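Local coordinates for HTH cro/C1-type domain-containing protein (Pseudomonas aeruginosa PAO1, PDB 7CSV) that serves as the antitoxin HigA, a dimeric regulatory factor that recognises specific pseudopalindromic DNA motifs, probably through its helix-turn-helix domain, at residues 14-19 and 69-73; 6-11 and 76-81. All coordinates share one frame; numbering follows the deposited sequence.

Contact 1: 14-19 and 69-73; sequences ILRDEF and FWMNL
Phe-19 and Trp-70 both set CG beside their own backbone N, opposite the carbonyl carbon (chi1 of Phe-19 -67°), and from there the two side chains come at each other from opposite directions. Trp-70 CZ2 and CH2 sit above one face of the Phe-19 ring, near its rim, with Trp-70 CH2 3.6 Å from Phe-19 CE1. Ring planes inclined at 49° and centroids 5.0 Å apart make this an oblique aromatic pair. Phe-69 instead turns CG away from its backbone N, which brings its CD2 over a face of the neighbouring indole and its CE2 to 3.9 Å from Phe-19 CZ. Three large flat side chains suit this place because the helix axes stay 12.8 Å apart at closest approach, a separation that these long flat side chains bridge.

The helices concerned are 11-23 and 67-93, the first helix and the long last helix of an all-helical HTH_3 (Cro/C1-type) protein; their local directions make an angle of 132°. Leu-15 meets Trp-70 roughly at right angles, its CD1 3.7 Å from CH2 of the indole, and its side chain also touches Phe-63, Ile-44 and Val-45. Trp-70 in turn rests on Ala-56 and Leu-59 of helix 53-63, while its NE1 makes a weak hydrogen bond to Thr-65 OG1, giving the one polar atom of a buried ring a partner. Toward the C-terminal side of segment 69-73, Ile-14 and Leu-73 reach for each other tip to tip. Their methyl groups pack tightly, with Ile-14 CD1 3.5 Å from Leu-73 CD2, and Ile-14 CG2 fits against Leu-73 CD1 at 3.8 Å.

Contact 2: 6-11 and 76-81; sequences MRPIHP and EYSLAT
Tyr-77 and Ala-80, one turn apart on helix 67-93, receive the extended segment 6-11 that leads into the first helix of this helix-turn-helix protein. His-10 presents an edge to the face of Tyr-77 in a T-shaped pair, with planes at 64° and His-10 CD2 3.6 Å from Tyr-77 CZ. The opposite face of the phenol ring has Thr-81 CG2 above its rim, so the ring is held between a residue of the loop and one of its own helix. Pro-11 adds CD against Tyr-77 CB, and Pro-8 CB lies 3.8 Å from Tyr-77 CD1.

Alanine suits position 80 because its single methyl lets the loop backbone come close: Ala-80 CB is 3.6 Å from Pro-8 CA, and Met-6 CB packs beside it. Met-6, bent at chi2 and chi3, brings its CE to 3.4 Å from Glu-76 OE1, the two side chains crossing at a slant, and also touches Tyr-83.

Farther out, His-10 occupies the N-cap of helix 11-23. Its ND1 accepts a hydrogen bond from Gly-12 N, which helps to hold the imidazole beside Tyr-77. Glu-76 OE2 is hydrogen-bonded to Gln-68 NE2 of the second subunit, linking this carboxylate to the other chain. The other oxygen, Glu-76 OE1, accepts a 2.8 Å hydrogen bond from a water that also donates to Arg-7 O at 2.7 Å.

Both contacts use helix 67-93: residues 69-73 serve contact 1 and, farther along, residues 76-81 serve contact 2. Their centres lie about 12 Å apart. Their other halves are consecutive too, since loop 6-11 runs straight into helix 11-23, which holds 14-19; the chain therefore meets the segments in the order 6-11, 14-19, 69-73, 76-81, and contact 2 encloses contact 1. They touch where Leu-73 C lies 3.9 Å from Pro-11 CG. Together they lay the N-terminal loop and first helix on the long last helix. Residues of helix 67-93 in both contacts also reach the second subunit, so one helix takes part in the packing within the chain and in the dimer interface.

Contact 1: 14-19 and 69-73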
loop_
_atom_site.group_PDB
_atom_site.type_symbol
_atom_site.label_atom_id
_atom_site.label_comp_id
_atom_site.label_asym_id
_atom_site.label_seq_id
_atom_site.Cartn_x
_atom_site.Cartn_y
_atom_site.Cartn_z
ATOM N N ILE A 14 -11.625 10.572 -0.168
ATOM C CA ILE A 14 -11.586 10.803 1.272
ATOM C C ILE A 14 -10.817 12.079 1.591
ATOM O O ILE A 14 -11.188 12.827 2.507
ATOM C CB ILE A 14 -10.986 9.576 1.979
ATOM C CG1 ILE A 14 -11.977 8.408 1.870
ATOM C CG2 ILE A 14 -10.606 9.892 3.428
ATOM C CD1 ILE A 14 -11.602 7.205 2.658
ATOM N N LEU A 15 -9.735 12.350 0.854
ATOM C CA LEU A 15 -9.010 13.603 1.051
ATOM C C LEU A 15 -9.920 14.797 0.794
ATOM O O LEU A 15 -9.983 15.732 1.609
ATOM C CB LEU A 15 -7.789 13.649 0.132
ATOM C CG LEU A 15 -6.945 14.919 0.100
ATOM C CD1 LEU A 15 -6.490 15.220 1.500
ATOM C CD2 LEU A 15 -5.761 14.721 -0.854
ATOM N N ARG A 16 -10.648 14.764 -0.333
ATOM C CA ARG A 16 -11.582 15.835 -0.678
ATOM C C ARG A 16 -12.645 16.000 0.401
ATOM O O ARG A 16 -12.878 17.102 0.899
ATOM C CB ARG A 16 -12.260 15.541 -2.029
ATOM C CG ARG A 16 -11.413 15.760 -3.267
ATOM C CD ARG A 16 -12.269 15.747 -4.550
ATOM N NE ARG A 16 -13.421 14.846 -4.455
ATOM C CZ ARG A 16 -13.474 13.618 -4.967
ATOM N NH1 ARG A 16 -14.571 12.889 -4.812
ATOM N NH2 ARG A 16 -12.446 13.106 -5.641
ATOM N N ASP A 17 -13.320 14.907 0.754
ATOM C CA ASP A 17 -14.537 14.990 1.556
ATOM C C ASP A 17 -14.249 15.214 3.034
ATOM O O ASP A 17 -14.938 16.009 3.679
ATOM C CB ASP A 17 -15.373 13.717 1.409
ATOM C CG ASP A 17 -15.944 13.534 0.021
ATOM O OD1 ASP A 17 -15.988 14.502 -0.757
ATOM O OD2 ASP A 17 -16.339 12.396 -0.291
ATOM N N GLU A 18 -13.270 14.500 3.604
ATOM C CA GLU A 18 -13.064 14.513 5.043
ATOM C C GLU A 18 -11.982 15.480 5.483
ATOM O O GLU A 18 -11.807 15.680 6.690
ATOM C CB GLU A 18 -12.709 13.113 5.553
ATOM C CG GLU A 18 -13.725 12.065 5.206
ATOM C CD GLU A 18 -15.037 12.292 5.911
ATOM O OE1 GLU A 18 -15.083 13.113 6.844
ATOM O OE2 GLU A 18 -16.022 11.650 5.535
ATOM N N PHE A 19 -11.238 16.061 4.547
ATOM C CA PHE A 19 -10.155 16.952 4.943
ATOM C C PHE A 19 -10.246 18.295 4.227
ATOM O O PHE A 19 -10.356 19.334 4.886
ATOM C CB PHE A 19 -8.810 16.264 4.701
ATOM C CG PHE A 19 -8.584 15.073 5.588
ATOM C CD1 PHE A 19 -9.017 13.814 5.209
ATOM C CD2 PHE A 19 -7.954 15.220 6.824
ATOM C CE1 PHE A 19 -8.824 12.721 6.031
ATOM C CE2 PHE A 19 -7.750 14.132 7.646
ATOM C CZ PHE A 19 -8.187 12.872 7.243
ATOM N N PHE A 69 -2.523 5.547 7.718
ATOM C CA PHE A 69 -3.919 5.849 7.406
ATOM C C PHE A 69 -4.100 6.045 5.909
ATOM O O PHE A 69 -4.984 5.439 5.291
ATOM C CB PHE A 69 -4.372 7.099 8.173
ATOM C CG PHE A 69 -5.728 7.630 7.749
ATOM C CD1 PHE A 69 -6.904 7.052 8.229
ATOM C CD2 PHE A 69 -5.823 8.705 6.879
ATOM C CE1 PHE A 69 -8.153 7.551 7.840
ATOM C CE2 PHE A 69 -7.060 9.215 6.488
ATOM C CZ PHE A 69 -8.226 8.639 6.971
ATOM N N TRP A 70 -3.233 6.865 5.303
ATOM C CA TRP A 70 -3.330 7.134 3.873
ATOM C C TRP A 70 -2.896 5.939 3.048
ATOM O O TRP A 70 -3.491 5.662 2.005
ATOM C CB TRP A 70 -2.492 8.358 3.517
ATOM C CG TRP A 70 -3.025 9.549 4.205
ATOM C CD1 TRP A 70 -2.567 10.095 5.362
ATOM C CD2 TRP A 70 -4.173 10.302 3.826
ATOM N NE1 TRP A 70 -3.338 11.173 5.711
ATOM C CE2 TRP A 70 -4.333 11.325 4.788
ATOM C CE3 TRP A 70 -5.067 10.230 2.756
ATOM C CZ2 TRP A 70 -5.361 12.268 4.715
ATOM C CZ3 TRP A 70 -6.092 11.166 2.686
ATOM C CH2 TRP A 70 -6.222 12.175 3.655
ATOM N N MET A 71 -1.853 5.229 3.484
ATOM C CA MET A 71 -1.408 4.080 2.708
ATOM C C MET A 71 -2.431 2.965 2.771
ATOM O O MET A 71 -2.546 2.187 1.820
ATOM C CB MET A 71 -0.062 3.569 3.198
ATOM C CG MET A 71 1.070 4.552 2.937
ATOM S SD MET A 71 1.373 4.957 1.214
ATOM C CE MET A 71 2.277 3.489 0.707
ATOM N N ASN A 72 -3.165 2.866 3.883
ATOM C CA ASN A 72 -4.213 1.850 3.980
ATOM C C ASN A 72 -5.363 2.165 3.033
ATOM O O ASN A 72 -5.935 1.257 2.418
ATOM C CB ASN A 72 -4.720 1.742 5.424
ATOM C CG ASN A 72 -3.708 1.094 6.374
ATOM O OD1 ASN A 72 -2.751 0.435 5.944
ATOM N ND2 ASN A 72 -3.930 1.275 7.676
ATOM N N LEU A 73 -5.715 3.451 2.890
ATOM C CA LEU A 73 -6.729 3.813 1.902
ATOM C C LEU A 73 -6.246 3.495 0.497
ATOM O O LEU A 73 -7.010 2.997 -0.342
ATOM C CB LEU A 73 -7.070 5.297 2.009
ATOM C CG LEU A 73 -7.710 5.762 3.315
ATOM C CD1 LEU A 73 -7.883 7.275 3.297
ATOM C CD2 LEU A 73 -9.045 5.053 3.520
#

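Contact 2: 6-11 and 76-81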
loop_
_atom_site.group_PDB
_atom_site.type_symbol
_atom_site.label_atom_id
_atom_site.label_comp_id
_atom_site.label_asym_id
_atom_site.label_seq_id
_atom_site.Cartn_x
_atom_site.Cartn_y
_atom_site.Cartn_z
ATOM N N MET A 6 -15.474 -6.367 -4.634
ATOM C CA MET A 6 -14.745 -5.169 -4.225
ATOM C C MET A 6 -15.124 -4.006 -5.128
ATOM O O MET A 6 -15.052 -4.120 -6.357
ATOM C CB MET A 6 -13.228 -5.384 -4.296
ATOM C CG MET A 6 -12.697 -6.518 -3.438
ATOM S SD MET A 6 -12.642 -6.050 -1.693
ATOM C CE MET A 6 -11.281 -4.880 -1.729
ATOM N N ARG A 7 -15.514 -2.890 -4.526
ATOM C CA ARG A 7 -15.734 -1.672 -5.277
ATOM C C ARG A 7 -14.710 -0.634 -4.826
ATOM O O ARG A 7 -14.527 -0.436 -3.618
ATOM C CB ARG A 7 -17.175 -1.146 -5.080
ATOM C CG ARG A 7 -17.324 0.354 -5.308
ATOM C CD ARG A 7 -18.621 0.768 -6.019
ATOM N NE ARG A 7 -18.925 0.006 -7.235
ATOM C CZ ARG A 7 -20.155 -0.183 -7.713
ATOM N NH1 ARG A 7 -20.344 -0.890 -8.823
ATOM N NH2 ARG A 7 -21.197 0.373 -7.104
ATOM N N PRO A 8 -14.019 0.024 -5.752
ATOM C CA PRO A 8 -12.907 0.904 -5.369
ATOM C C PRO A 8 -13.370 2.261 -4.861
ATOM O O PRO A 8 -14.291 2.877 -5.401
ATOM C CB PRO A 8 -12.101 1.039 -6.672
ATOM C CG PRO A 8 -12.692 -0.008 -7.632
ATOM C CD PRO A 8 -14.106 -0.157 -7.209
ATOM N N ILE A 9 -12.709 2.732 -3.808
ATOM C CA ILE A 9 -12.861 4.098 -3.331
ATOM C C ILE A 9 -11.488 4.739 -3.383
ATOM O O ILE A 9 -10.586 4.333 -2.643
ATOM C CB ILE A 9 -13.423 4.155 -1.907
ATOM C CG1 ILE A 9 -14.841 3.594 -1.866
ATOM C CG2 ILE A 9 -13.413 5.586 -1.389
ATOM C CD1 ILE A 9 -15.519 3.866 -0.564
ATOM N N HIS A 10 -11.335 5.736 -4.239
ATOM C CA HIS A 10 -10.038 6.381 -4.370
ATOM C C HIS A 10 -9.700 7.191 -3.120
ATOM O O HIS A 10 -10.567 7.875 -2.564
ATOM C CB HIS A 10 -10.007 7.283 -5.594
ATOM C CG HIS A 10 -8.623 7.626 -6.032
ATOM N ND1 HIS A 10 -7.874 8.599 -5.408
ATOM C CD2 HIS A 10 -7.839 7.112 -7.007
ATOM C CE1 HIS A 10 -6.689 8.674 -5.986
ATOM N NE2 HIS A 10 -6.644 7.784 -6.963
ATOM N N PRO A 11 -8.447 7.140 -2.658
ATOM C CA PRO A 11 -8.057 7.954 -1.500
ATOM C C PRO A 11 -8.338 9.429 -1.679
ATOM O O PRO A 11 -8.573 10.124 -0.685
ATOM C CB PRO A 11 -6.548 7.702 -1.381
ATOM C CG PRO A 11 -6.327 6.387 -2.057
ATOM C CD PRO A 11 -7.357 6.267 -3.132
ATOM N N GLU A 76 -6.347 -0.319 -0.131
ATOM C CA GLU A 76 -7.707 -0.787 -0.403
ATOM C C GLU A 76 -8.106 -0.487 -1.843
ATOM O O GLU A 76 -8.654 -1.356 -2.531
ATOM C CB GLU A 76 -8.710 -0.166 0.574
ATOM C CG GLU A 76 -10.187 -0.582 0.290
ATOM C CD GLU A 76 -10.548 -1.984 0.759
ATOM O OE1 GLU A 76 -11.715 -2.399 0.535
ATOM O OE2 GLU A 76 -9.700 -2.685 1.354
ATOM N N TYR A 77 -7.801 0.725 -2.326
ATOM C CA TYR A 77 -8.137 1.097 -3.700
ATOM C C TYR A 77 -7.403 0.215 -4.701
ATOM O O TYR A 77 -8.001 -0.297 -5.660
ATOM C CB TYR A 77 -7.796 2.577 -3.942
ATOM C CG TYR A 77 -7.912 2.975 -5.405
ATOM C CD1 TYR A 77 -9.143 3.316 -5.963
ATOM C CD2 TYR A 77 -6.788 3.004 -6.226
ATOM C CE1 TYR A 77 -9.246 3.680 -7.314
ATOM C CE2 TYR A 77 -6.877 3.362 -7.561
ATOM C CZ TYR A 77 -8.099 3.702 -8.101
ATOM O OH TYR A 77 -8.156 4.064 -9.428
ATOM N N SER A 78 -6.097 0.033 -4.501
ATOM C CA SER A 78 -5.326 -0.791 -5.431
ATOM C C SER A 78 -5.806 -2.234 -5.410
ATOM O O SER A 78 -5.859 -2.898 -6.455
ATOM C CB SER A 78 -3.843 -0.724 -5.093
ATOM O OG SER A 78 -3.353 0.582 -5.309
ATOM N N LEU A 79 -6.148 -2.745 -4.224
ATOM C CA LEU A 79 -6.660 -4.113 -4.162
ATOM C C LEU A 79 -8.001 -4.227 -4.861
ATOM O O LEU A 79 -8.267 -5.225 -5.549
ATOM C CB LEU A 79 -6.785 -4.571 -2.712
ATOM C CG LEU A 79 -5.462 -4.968 -2.058
ATOM C CD1 LEU A 79 -5.673 -5.249 -0.573
ATOM C CD2 LEU A 79 -4.848 -6.192 -2.767
ATOM N N ALA A 80 -8.869 -3.226 -4.694
ATOM C CA ALA A 80 -10.192 -3.312 -5.316
ATOM C C ALA A 80 -10.080 -3.338 -6.835
ATOM O O ALA A 80 -10.729 -4.147 -7.513
ATOM C CB ALA A 80 -11.064 -2.146 -4.856
ATOM N N THR A 81 -9.261 -2.447 -7.397
ATOM C CA THR A 81 -9.112 -2.410 -8.845
ATOM C C THR A 81 -8.468 -3.689 -9.362
ATOM O O THR A 81 -8.915 -4.252 -10.370
ATOM C CB THR A 81 -8.301 -1.182 -9.249
ATOM O OG1 THR A 81 -6.956 -1.316 -8.771
ATOM C CG2 THR A 81 -8.909 0.038 -8.616
HETATM O O HOH W 1 -12.894 -1.172 -1.626
#